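Long-range contacts in putative metal-dependent hydrolase (Bacillus subtilis, PDB 6KNS), which adopts the metallo-beta-lactamase fold around two zinc ions and is probably a hydrolase, perhaps with 3'-tRNA processing endoribonuclease activity: residues F135-A146 with A160-F171; M196-I204 with L227-F235. All blocks are in the same frame, centred on the assembly; numbering follows the deposited sequence.

How the interactions relate
Both interactions involve the sheet that contains strands 131-137, 145-150, 177-181 and 212-216. Interaction 1 lies nearer the middle of the chain and reaches two zinc ions; interaction 2 sits further out, where helices 198-208 and 225-231 pack over the sheet. Each is partly buried, but their chemistry differs. Interaction 1 joins strand ends and their loop to the loop and short helix 168-171, through metal ligands and several hydrogen bonds before turning apolar at its aromatic end, whereas interaction 2 relies on close backbone approach, small residues and one serine-glutamate bond. They touch where Met196 CG packs against Ser162 O, and Glu181 connects them further by accepting from both Ser162 N and Met196 N.

Interaction 1. Residues F135-A146 with A160-F171; sequences FLKTIHPVTCYA and ADSSYQDSFIPF. With ZN (zinc ion), chain H; ZN (zinc ion), chain G.
Ala160 sets its methyl against Cys144, CB to SG 3.6 Å, two small side chains suited to a close passage of the chain. Asp161 then works at both ends. Its carbonyl O accepts from Thr138 OG1 at 2.8 Å, the hydroxyl arriving nearly in line with the C=O bond, while OD2 bridges the two zinc ions. One of those ions also takes His140 NE2, at 2.3 Å; Asp161 CB covers one face of the imidazole, whose plane stands 84° from the carboxylate. The other ring nitrogen, ND1, donates to Gly194 O, which helps fix the ring's rotation.

Ser162 extends OG away from its own N (chi1 -170°), where it accepts from Ile139 N at 3.1 Å and donates to Ser163 O, a double role that a compact hydroxyl can fill. An aspartate bridging two metals is characteristic of the dinuclear hydrolases of the metallo-beta-lactamase superfamily, such as RNase Z and glyoxalase II; His65 and His67 complete one zinc, Asp69, His70 and His217 the other.

Ser163 N donates to Ile139 O. Gln165 follows: its extended chain brings NE2 to Lys137 O at 2.9 Å; the acceptor lies in the plane of the amide, and the donor meets a lone pair of the carbonyl. Phe168 receives Ala146 CB at its ring edge and Leu136 CD2 obliquely. Phe171 lays its ring face under Leu136 CB, 3.6 Å from the centroid.

Interaction 2. Residues M196-I204 with L227-F235; sequences MNSLEAGRI and LRKEAKTVF
Glu230 lies against Ser198 from CB to OE1. Its CB is 3.2 Å from Ser198 OG. CG follows at 3.8 Å from the same OG, and CD at 3.5 Å, the extended chain running alongside the hydroxyl. CG anti to the carbonyl carbon (chi1 -72°) and the chain extended beyond it bring OE1 to Ser198 OG, from which it accepts at a very short and doubtful 2.5 Å. OE1 also accepts from Ala186 N, and these two donors, one from a side chain and one from a loop backbone, hold the carboxylate in place. Serine suits the position because its short arm keeps the hydroxyl close to its own helix while the longer glutamate covers the distance.

One turn along helix 198-204, at Gly202, the backbones themselves meet, Gly202 CA lying 4.7 Å from Ala231 CA. Glycine fits here because a beta carbon would be directed into Ala231 O and Val234. The carbonyl of Ala231 accepts from both Val234 N and Phe235 N, and the chain beyond it folds back over helix 198-204: Val234 CG1 rests on the Gly202-Arg203 peptide, and Phe235 CB sits 3.5 Å from Gly202 O. At the outer margin, Leu199 CD2 meets Thr233 OG1 and Val234 CG2, an apolar end laid over a hydroxyl that is already donating to Glu230 O.

Asn197 and Glu200 form a capping box at the start of helix 198-204, Asn197 OD1 accepting from Glu200 N and Glu200 OE1 from Asn197 N. The short helical segments cross at -49°, their axes 8.2 Å apart, and Ala201 and Ala231 both rest on Leu215 of strand 212-216: a helix pair covering one sheet, as in the outer helical layer of the alpha-beta-beta-alpha metallo-beta-lactamase sandwich.

Interaction 1. Residues F135-A146 with A160-F171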
loop_
_atom_site.group_PDB
_atom_site.type_symbol
_atom_site.label_atom_id
_atom_site.label_comp_id
_atom_site.label_asym_id
_atom_site.label_seq_id
_atom_site.Cartn_x
_atom_site.Cartn_y
_atom_site.Cartn_z
ATOM N N PHE A 135 15.513 -20.439 7.707
ATOM C CA PHE A 135 14.340 -20.467 6.799
ATOM C C PHE A 135 13.771 -21.870 6.640
ATOM O O PHE A 135 14.510 -22.832 6.711
ATOM C CB PHE A 135 14.760 -19.975 5.423
ATOM C CG PHE A 135 15.320 -18.586 5.441
ATOM C CD1 PHE A 135 14.480 -17.483 5.414
ATOM C CD2 PHE A 135 16.663 -18.379 5.580
ATOM C CE1 PHE A 135 14.984 -16.184 5.478
ATOM C CE2 PHE A 135 17.173 -17.087 5.619
ATOM C CZ PHE A 135 16.326 -15.989 5.589
ATOM N N LEU A 136 12.468 -21.964 6.405
ATOM C CA LEU A 136 11.822 -23.223 6.003
ATOM C C LEU A 136 10.885 -22.928 4.826
ATOM O O LEU A 136 10.036 -22.023 4.910
ATOM C CB LEU A 136 11.038 -23.822 7.162
ATOM C CG LEU A 136 10.200 -25.083 6.916
ATOM C CD1 LEU A 136 11.100 -26.296 6.591
ATOM C CD2 LEU A 136 9.295 -25.387 8.130
ATOM N N LYS A 137 11.031 -23.678 3.729
ATOM C CA LYS A 137 10.092 -23.531 2.609
ATOM C C LYS A 137 8.679 -23.947 3.029
ATOM O O LYS A 137 8.515 -24.954 3.717
ATOM C CB LYS A 137 10.535 -24.378 1.449
ATOM C CG LYS A 137 9.917 -23.967 0.123
ATOM C CD LYS A 137 10.740 -24.645 -1.031
ATOM C CE LYS A 137 10.142 -24.313 -2.389
ATOM N NZ LYS A 137 8.666 -24.567 -2.352
ATOM N N THR A 138 7.676 -23.147 2.658
ATOM C CA THR A 138 6.293 -23.441 3.045
ATOM C C THR A 138 5.546 -24.146 1.896
ATOM O O THR A 138 6.044 -24.236 0.785
ATOM C CB THR A 138 5.561 -22.163 3.470
ATOM O OG1 THR A 138 5.449 -21.250 2.365
ATOM C CG2 THR A 138 6.316 -21.463 4.651
ATOM N N ILE A 139 4.354 -24.646 2.181
ATOM C CA ILE A 139 3.504 -25.200 1.154
ATOM C C ILE A 139 2.548 -24.081 0.804
ATOM O O ILE A 139 1.669 -23.749 1.588
ATOM C CB ILE A 139 2.760 -26.434 1.619
ATOM C CG1 ILE A 139 3.737 -27.427 2.280
ATOM C CG2 ILE A 139 2.013 -27.054 0.437
ATOM C CD1 ILE A 139 3.184 -28.864 2.390
ATOM N N HIS A 140 2.769 -23.455 -0.355
ATOM C CA HIS A 140 2.021 -22.260 -0.732
ATOM C C HIS A 140 1.986 -22.145 -2.269
ATOM O O HIS A 140 2.824 -22.716 -2.937
ATOM C CB HIS A 140 2.699 -21.051 -0.090
ATOM C CG HIS A 140 1.813 -19.872 0.050
ATOM N ND1 HIS A 140 0.592 -19.946 0.678
ATOM C CD2 HIS A 140 1.951 -18.587 -0.367
ATOM C CE1 HIS A 140 0.017 -18.756 0.653
ATOM N NE2 HIS A 140 0.820 -17.918 0.025
ATOM N N PRO A 141 0.981 -21.465 -2.842
ATOM C CA PRO A 141 0.956 -21.467 -4.306
ATOM C C PRO A 141 2.093 -20.727 -4.995
ATOM O O PRO A 141 2.188 -20.833 -6.187
ATOM C CB PRO A 141 -0.392 -20.795 -4.662
ATOM C CG PRO A 141 -1.136 -20.629 -3.390
ATOM C CD PRO A 141 -0.223 -20.870 -2.245
ATOM N N VAL A 142 2.868 -19.894 -4.289
ATOM C CA VAL A 142 4.144 -19.380 -4.793
ATOM C C VAL A 142 5.214 -19.732 -3.780
ATOM O O VAL A 142 4.914 -20.045 -2.632
ATOM C CB VAL A 142 4.156 -17.846 -5.052
ATOM C CG1 VAL A 142 3.176 -17.454 -6.194
ATOM C CG2 VAL A 142 3.890 -17.028 -3.762
ATOM N N THR A 143 6.468 -19.696 -4.207
ATOM C CA THR A 143 7.597 -19.946 -3.343
ATOM C C THR A 143 7.526 -19.035 -2.130
ATOM O O THR A 143 7.326 -17.818 -2.248
ATOM C CB THR A 143 8.915 -19.684 -4.101
ATOM O OG1 THR A 143 8.918 -20.497 -5.256
ATOM C CG2 THR A 143 10.133 -20.020 -3.275
ATOM N N CYS A 144 7.641 -19.622 -0.955
ATOM C CA CYS A 144 7.513 -18.814 0.242
ATOM C C CYS A 144 8.369 -19.433 1.326
ATOM O O CYS A 144 8.502 -20.666 1.355
ATOM C CB CYS A 144 6.022 -18.689 0.646
ATOM S SG CYS A 144 5.778 -17.778 2.153
ATOM N N TYR A 145 8.997 -18.594 2.177
ATOM C CA TYR A 145 9.822 -19.123 3.282
ATOM C C TYR A 145 9.384 -18.608 4.636
ATOM O O TYR A 145 9.262 -17.406 4.832
ATOM C CB TYR A 145 11.325 -18.821 3.083
ATOM C CG TYR A 145 11.879 -19.538 1.914
ATOM C CD1 TYR A 145 12.469 -20.791 2.045
ATOM C CD2 TYR A 145 11.743 -19.004 0.654
ATOM C CE1 TYR A 145 12.951 -21.483 0.920
ATOM C CE2 TYR A 145 12.218 -19.669 -0.461
ATOM C CZ TYR A 145 12.828 -20.894 -0.328
ATOM O OH TYR A 145 13.268 -21.519 -1.468
ATOM N N ALA A 146 9.204 -19.550 5.576
ATOM C CA ALA A 146 9.023 -19.232 6.981
ATOM C C ALA A 146 10.368 -18.832 7.543
ATOM O O ALA A 146 11.391 -19.154 6.940
ATOM C CB ALA A 146 8.454 -20.407 7.737
ATOM N N ALA A 160 5.209 -17.250 7.930
ATOM C CA ALA A 160 4.771 -16.681 6.679
ATOM C C ALA A 160 3.450 -17.383 6.310
ATOM O O ALA A 160 2.638 -17.705 7.201
ATOM C CB ALA A 160 5.837 -16.821 5.588
ATOM N N ASP A 161 3.227 -17.616 5.023
ATOM C CA ASP A 161 2.013 -18.270 4.560
ATOM C C ASP A 161 2.283 -19.711 4.261
ATOM O O ASP A 161 3.232 -20.020 3.546
ATOM C CB ASP A 161 1.552 -17.661 3.258
ATOM C CG ASP A 161 0.999 -16.260 3.421
ATOM O OD1 ASP A 161 1.173 -15.582 4.468
ATOM O OD2 ASP A 161 0.347 -15.879 2.463
ATOM N N SER A 162 1.415 -20.595 4.733
ATOM C CA SER A 162 1.564 -22.025 4.431
ATOM C C SER A 162 0.303 -22.795 4.775
ATOM O O SER A 162 -0.436 -22.410 5.683
ATOM C CB SER A 162 2.710 -22.590 5.262
ATOM O OG SER A 162 3.060 -23.906 4.866
ATOM N N SER A 163 0.051 -23.880 4.060
ATOM C CA SER A 163 -0.811 -24.937 4.594
ATOM C C SER A 163 0.054 -25.817 5.505
ATOM O O SER A 163 1.291 -25.683 5.557
ATOM C CB SER A 163 -1.446 -25.791 3.477
ATOM O OG SER A 163 -0.463 -26.455 2.697
ATOM N N TYR A 164 -0.598 -26.717 6.220
ATOM C CA TYR A 164 0.046 -27.406 7.338
ATOM C C TYR A 164 1.168 -28.342 6.847
ATOM O O TYR A 164 1.017 -28.972 5.807
ATOM C CB TYR A 164 -0.993 -28.195 8.195
ATOM C CG TYR A 164 -0.275 -29.045 9.229
ATOM C CD1 TYR A 164 0.189 -28.485 10.419
ATOM C CD2 TYR A 164 0.042 -30.353 8.960
ATOM C CE1 TYR A 164 0.903 -29.240 11.329
ATOM C CE2 TYR A 164 0.762 -31.116 9.856
ATOM C CZ TYR A 164 1.199 -30.551 11.031
ATOM O OH TYR A 164 1.906 -31.330 11.907
ATOM N N GLN A 165 2.286 -28.406 7.576
ATOM C CA GLN A 165 3.276 -29.489 7.371
ATOM C C GLN A 165 3.991 -29.817 8.673
ATOM O O GLN A 165 4.230 -28.925 9.512
ATOM C CB GLN A 165 4.301 -29.121 6.273
ATOM C CG GLN A 165 4.987 -27.763 6.493
ATOM C CD GLN A 165 6.020 -27.424 5.437
ATOM O OE1 GLN A 165 6.254 -28.196 4.542
ATOM N NE2 GLN A 165 6.621 -26.241 5.534
ATOM N N ASP A 166 4.324 -31.097 8.837
ATOM C CA ASP A 166 5.006 -31.580 10.028
ATOM C C ASP A 166 6.344 -30.889 10.219
ATOM O O ASP A 166 6.780 -30.659 11.339
ATOM C CB ASP A 166 5.245 -33.098 9.950
ATOM C CG ASP A 166 3.977 -33.926 10.213
ATOM O OD1 ASP A 166 2.974 -33.394 10.739
ATOM O OD2 ASP A 166 4.005 -35.126 9.902
ATOM N N SER A 167 7.003 -30.551 9.132
ATOM C CA SER A 167 8.315 -29.916 9.230
ATOM C C SER A 167 8.296 -28.580 10.032
ATOM O O SER A 167 9.331 -28.127 10.532
ATOM C CB SER A 167 8.845 -29.685 7.829
ATOM O OG SER A 167 7.886 -28.905 7.119
ATOM N N PHE A 168 7.136 -27.944 10.173
ATOM C CA PHE A 168 7.090 -26.741 11.008
ATOM C C PHE A 168 7.453 -27.033 12.485
ATOM O O PHE A 168 7.830 -26.117 13.216
ATOM C CB PHE A 168 5.697 -26.119 10.975
ATOM C CG PHE A 168 5.455 -25.147 9.842
ATOM C CD1 PHE A 168 6.220 -24.015 9.716
ATOM C CD2 PHE A 168 4.395 -25.338 8.963
ATOM C CE1 PHE A 168 5.956 -23.084 8.699
ATOM C CE2 PHE A 168 4.127 -24.435 7.954
ATOM C CZ PHE A 168 4.900 -23.298 7.822
ATOM N N ILE A 169 7.339 -28.297 12.923
ATOM C CA ILE A 169 7.471 -28.608 14.343
ATOM C C ILE A 169 8.919 -28.549 14.779
ATOM O O ILE A 169 9.227 -27.799 15.706
ATOM C CB ILE A 169 6.761 -29.925 14.724
ATOM C CG1 ILE A 169 5.246 -29.700 14.708
ATOM C CG2 ILE A 169 7.196 -30.446 16.107
ATOM C CD1 ILE A 169 4.424 -30.992 14.714
ATOM N N PRO A 170 9.819 -29.318 14.124
ATOM C CA PRO A 170 11.248 -29.151 14.415
ATOM C C PRO A 170 11.766 -27.745 14.134
ATOM O O PRO A 170 12.560 -27.222 14.899
ATOM C CB PRO A 170 11.935 -30.143 13.467
ATOM C CG PRO A 170 10.879 -31.104 13.047
ATOM C CD PRO A 170 9.557 -30.485 13.257
ATOM N N PHE A 171 11.332 -27.143 13.039
ATOM C CA PHE A 171 11.727 -25.772 12.738
ATOM C C PHE A 171 11.432 -24.777 13.865
ATOM O O PHE A 171 12.256 -23.917 14.156
ATOM C CB PHE A 171 11.029 -25.289 11.466
ATOM C CG PHE A 171 11.518 -23.951 10.974
ATOM C CD1 PHE A 171 12.842 -23.795 10.530
ATOM C CD2 PHE A 171 10.654 -22.860 10.922
ATOM C CE1 PHE A 171 13.289 -22.546 10.040
ATOM C CE2 PHE A 171 11.077 -21.627 10.439
ATOM C CZ PHE A 171 12.384 -21.464 9.993
HETATM ZN ZN ZN H . 0.699 -15.669 0.134
HETATM ZN ZN ZN G . -0.305 -13.722 2.418
#

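Interaction 2. Residues M196-I204 with L227-F235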
loop_
_atom_site.group_PDB
_atom_site.type_symbol
_atom_site.label_atom_id
_atom_site.label_comp_id
_atom_site.label_asym_id
_atom_site.label_seq_id
_atom_site.Cartn_x
_atom_site.Cartn_y
_atom_site.Cartn_z
ATOM N N MET A 196 -3.448 -22.127 6.655
ATOM C CA MET A 196 -3.777 -22.958 7.817
ATOM C C MET A 196 -5.006 -22.464 8.574
ATOM O O MET A 196 -5.420 -21.320 8.422
ATOM C CB MET A 196 -2.575 -22.989 8.764
ATOM C CG MET A 196 -1.513 -24.019 8.325
ATOM S SD MET A 196 -0.197 -24.230 9.531
ATOM C CE MET A 196 0.656 -22.650 9.377
ATOM N N ASN A 197 -5.579 -23.350 9.393
ATOM C CA ASN A 197 -6.611 -22.956 10.329
ATOM C C ASN A 197 -6.097 -22.930 11.786
ATOM O O ASN A 197 -4.933 -23.217 12.091
ATOM C CB ASN A 197 -7.882 -23.829 10.182
ATOM C CG ASN A 197 -7.682 -25.300 10.613
ATOM O OD1 ASN A 197 -6.765 -25.655 11.371
ATOM N ND2 ASN A 197 -8.567 -26.149 10.137
ATOM N N SER A 198 -7.000 -22.554 12.661
ATOM C CA SER A 198 -6.749 -22.437 14.084
ATOM C C SER A 198 -6.213 -23.715 14.726
ATOM O O SER A 198 -5.285 -23.642 15.529
ATOM C CB SER A 198 -8.058 -21.969 14.781
ATOM O OG SER A 198 -9.173 -22.753 14.322
ATOM N N LEU A 199 -6.754 -24.878 14.359
ATOM C CA LEU A 199 -6.297 -26.141 14.934
ATOM C C LEU A 199 -4.850 -26.447 14.533
ATOM O O LEU A 199 -4.055 -26.964 15.327
ATOM C CB LEU A 199 -7.217 -27.286 14.526
ATOM C CG LEU A 199 -8.707 -27.104 14.864
ATOM C CD1 LEU A 199 -9.545 -28.324 14.385
ATOM C CD2 LEU A 199 -8.932 -26.868 16.358
ATOM N N GLU A 200 -4.512 -26.093 13.296
ATOM C CA GLU A 200 -3.186 -26.364 12.748
ATOM C C GLU A 200 -2.130 -25.456 13.376
ATOM O O GLU A 200 -1.038 -25.918 13.762
ATOM C CB GLU A 200 -3.217 -26.252 11.230
ATOM C CG GLU A 200 -3.955 -27.466 10.597
ATOM C CD GLU A 200 -4.462 -27.232 9.175
ATOM O OE1 GLU A 200 -4.671 -26.068 8.759
ATOM O OE2 GLU A 200 -4.697 -28.239 8.476
ATOM N N ALA A 201 -2.468 -24.182 13.519
ATOM C CA ALA A 201 -1.596 -23.263 14.228
ATOM C C ALA A 201 -1.390 -23.801 15.657
ATOM O O ALA A 201 -0.280 -23.816 16.163
ATOM C CB ALA A 201 -2.185 -21.863 14.235
ATOM N N GLY A 202 -2.464 -24.234 16.300
ATOM C CA GLY A 202 -2.380 -24.743 17.664
ATOM C C GLY A 202 -1.476 -25.958 17.779
ATOM O O GLY A 202 -0.716 -26.117 18.744
ATOM N N ARG A 203 -1.577 -26.819 16.782
ATOM C CA ARG A 203 -0.838 -28.052 16.771
ATOM C C ARG A 203 0.643 -27.758 16.713
ATOM O O ARG A 203 1.427 -28.376 17.428
ATOM C CB ARG A 203 -1.265 -28.893 15.573
ATOM C CG ARG A 203 -0.421 -30.147 15.422
ATOM C CD ARG A 203 -1.005 -31.108 14.410
ATOM N NE ARG A 203 -0.294 -32.400 14.481
ATOM C CZ ARG A 203 -0.266 -33.323 13.528
ATOM N NH1 ARG A 203 -0.882 -33.132 12.373
ATOM N NH2 ARG A 203 0.406 -34.454 13.739
ATOM N N ILE A 204 1.023 -26.781 15.894
ATOM C CA ILE A 204 2.438 -26.413 15.769
ATOM C C ILE A 204 2.974 -25.884 17.086
ATOM O O ILE A 204 4.007 -26.362 17.567
ATOM C CB ILE A 204 2.742 -25.416 14.650
ATOM C CG1 ILE A 204 2.412 -26.005 13.270
ATOM C CG2 ILE A 204 4.197 -25.082 14.682
ATOM C CD1 ILE A 204 2.230 -24.940 12.112
ATOM N N LEU A 227 -11.032 -17.839 16.638
ATOM C CA LEU A 227 -9.756 -18.445 16.216
ATOM C C LEU A 227 -8.885 -18.737 17.430
ATOM O O LEU A 227 -8.276 -19.771 17.519
ATOM C CB LEU A 227 -8.989 -17.534 15.243
ATOM C CG LEU A 227 -9.685 -17.200 13.908
ATOM C CD1 LEU A 227 -8.990 -16.062 13.181
ATOM C CD2 LEU A 227 -9.754 -18.463 13.059
ATOM N N ARG A 228 -8.827 -17.800 18.366
ATOM C CA ARG A 228 -8.148 -18.022 19.620
ATOM C C ARG A 228 -8.754 -19.180 20.444
ATOM O O ARG A 228 -8.006 -20.017 20.962
ATOM C CB ARG A 228 -8.176 -16.754 20.458
ATOM C CG ARG A 228 -7.534 -16.913 21.789
ATOM C CD ARG A 228 -7.613 -15.636 22.626
ATOM N NE ARG A 228 -7.234 -15.994 23.976
ATOM C CZ ARG A 228 -8.002 -16.642 24.850
ATOM N NH1 ARG A 228 -9.273 -16.974 24.567
ATOM N NH2 ARG A 228 -7.491 -16.948 26.032
ATOM N N LYS A 229 -10.080 -19.228 20.577
ATOM C CA LYS A 229 -10.702 -20.311 21.351
ATOM C C LYS A 229 -10.449 -21.695 20.725
ATOM O O LYS A 229 -10.206 -22.703 21.419
ATOM C CB LYS A 229 -12.203 -20.091 21.449
ATOM C CG LYS A 229 -12.619 -18.885 22.257
ATOM C CD LYS A 229 -14.155 -18.789 22.362
ATOM C CE LYS A 229 -14.559 -17.501 23.049
ATOM N NZ LYS A 229 -16.008 -17.350 23.091
ATOM N N GLU A 230 -10.526 -21.734 19.406
ATOM C CA GLU A 230 -10.277 -22.963 18.650
ATOM C C GLU A 230 -8.830 -23.391 18.828
ATOM O O GLU A 230 -8.565 -24.562 19.038
ATOM C CB GLU A 230 -10.562 -22.728 17.157
ATOM C CG GLU A 230 -12.032 -22.581 16.822
ATOM C CD GLU A 230 -12.275 -21.822 15.511
ATOM O OE1 GLU A 230 -11.339 -21.633 14.685
ATOM O OE2 GLU A 230 -13.424 -21.397 15.297
ATOM N N ALA A 231 -7.885 -22.444 18.732
ATOM C CA ALA A 231 -6.478 -22.817 18.897
ATOM C C ALA A 231 -6.223 -23.358 20.310
ATOM O O ALA A 231 -5.447 -24.305 20.485
ATOM C CB ALA A 231 -5.539 -21.668 18.581
ATOM N N LYS A 232 -6.893 -22.771 21.298
ATOM C CA LYS A 232 -6.752 -23.210 22.685
ATOM C C LYS A 232 -7.335 -24.616 22.934
ATOM O O LYS A 232 -7.096 -25.164 23.988
ATOM C CB LYS A 232 -7.404 -22.206 23.675
ATOM C CG LYS A 232 -6.857 -20.778 23.645
ATOM C CD LYS A 232 -5.593 -20.584 24.438
ATOM C CE LYS A 232 -5.771 -20.801 25.988
ATOM N NZ LYS A 232 -4.739 -21.831 26.470
ATOM N N THR A 233 -8.112 -25.181 21.995
ATOM C CA THR A 233 -8.615 -26.547 22.203
ATOM C C THR A 233 -7.460 -27.509 21.979
ATOM O O THR A 233 -7.535 -28.640 22.368
ATOM C CB THR A 233 -9.773 -26.930 21.271
ATOM O OG1 THR A 233 -9.343 -26.899 19.886
ATOM C CG2 THR A 233 -10.946 -25.975 21.498
ATOM N N VAL A 234 -6.387 -27.038 21.350
ATOM C CA VAL A 234 -5.227 -27.897 21.010
ATOM C C VAL A 234 -4.007 -27.486 21.838
ATOM O O VAL A 234 -3.357 -28.319 22.440
ATOM C CB VAL A 234 -4.909 -27.820 19.494
ATOM C CG1 VAL A 234 -3.591 -28.508 19.186
ATOM C CG2 VAL A 234 -6.058 -28.476 18.678
ATOM N N PHE A 235 -3.741 -26.188 21.924
ATOM C CA PHE A 235 -2.544 -25.691 22.585
ATOM C C PHE A 235 -2.963 -25.117 23.912
ATOM O O PHE A 235 -3.904 -24.341 23.970
ATOM C CB PHE A 235 -1.898 -24.651 21.676
ATOM C CG PHE A 235 -0.732 -23.923 22.261
ATOM C CD1 PHE A 235 0.407 -24.597 22.664
ATOM C CD2 PHE A 235 -0.733 -22.542 22.315
ATOM C CE1 PHE A 235 1.525 -23.899 23.162
ATOM C CE2 PHE A 235 0.360 -21.848 22.811
ATOM C CZ PHE A 235 1.494 -22.531 23.237
#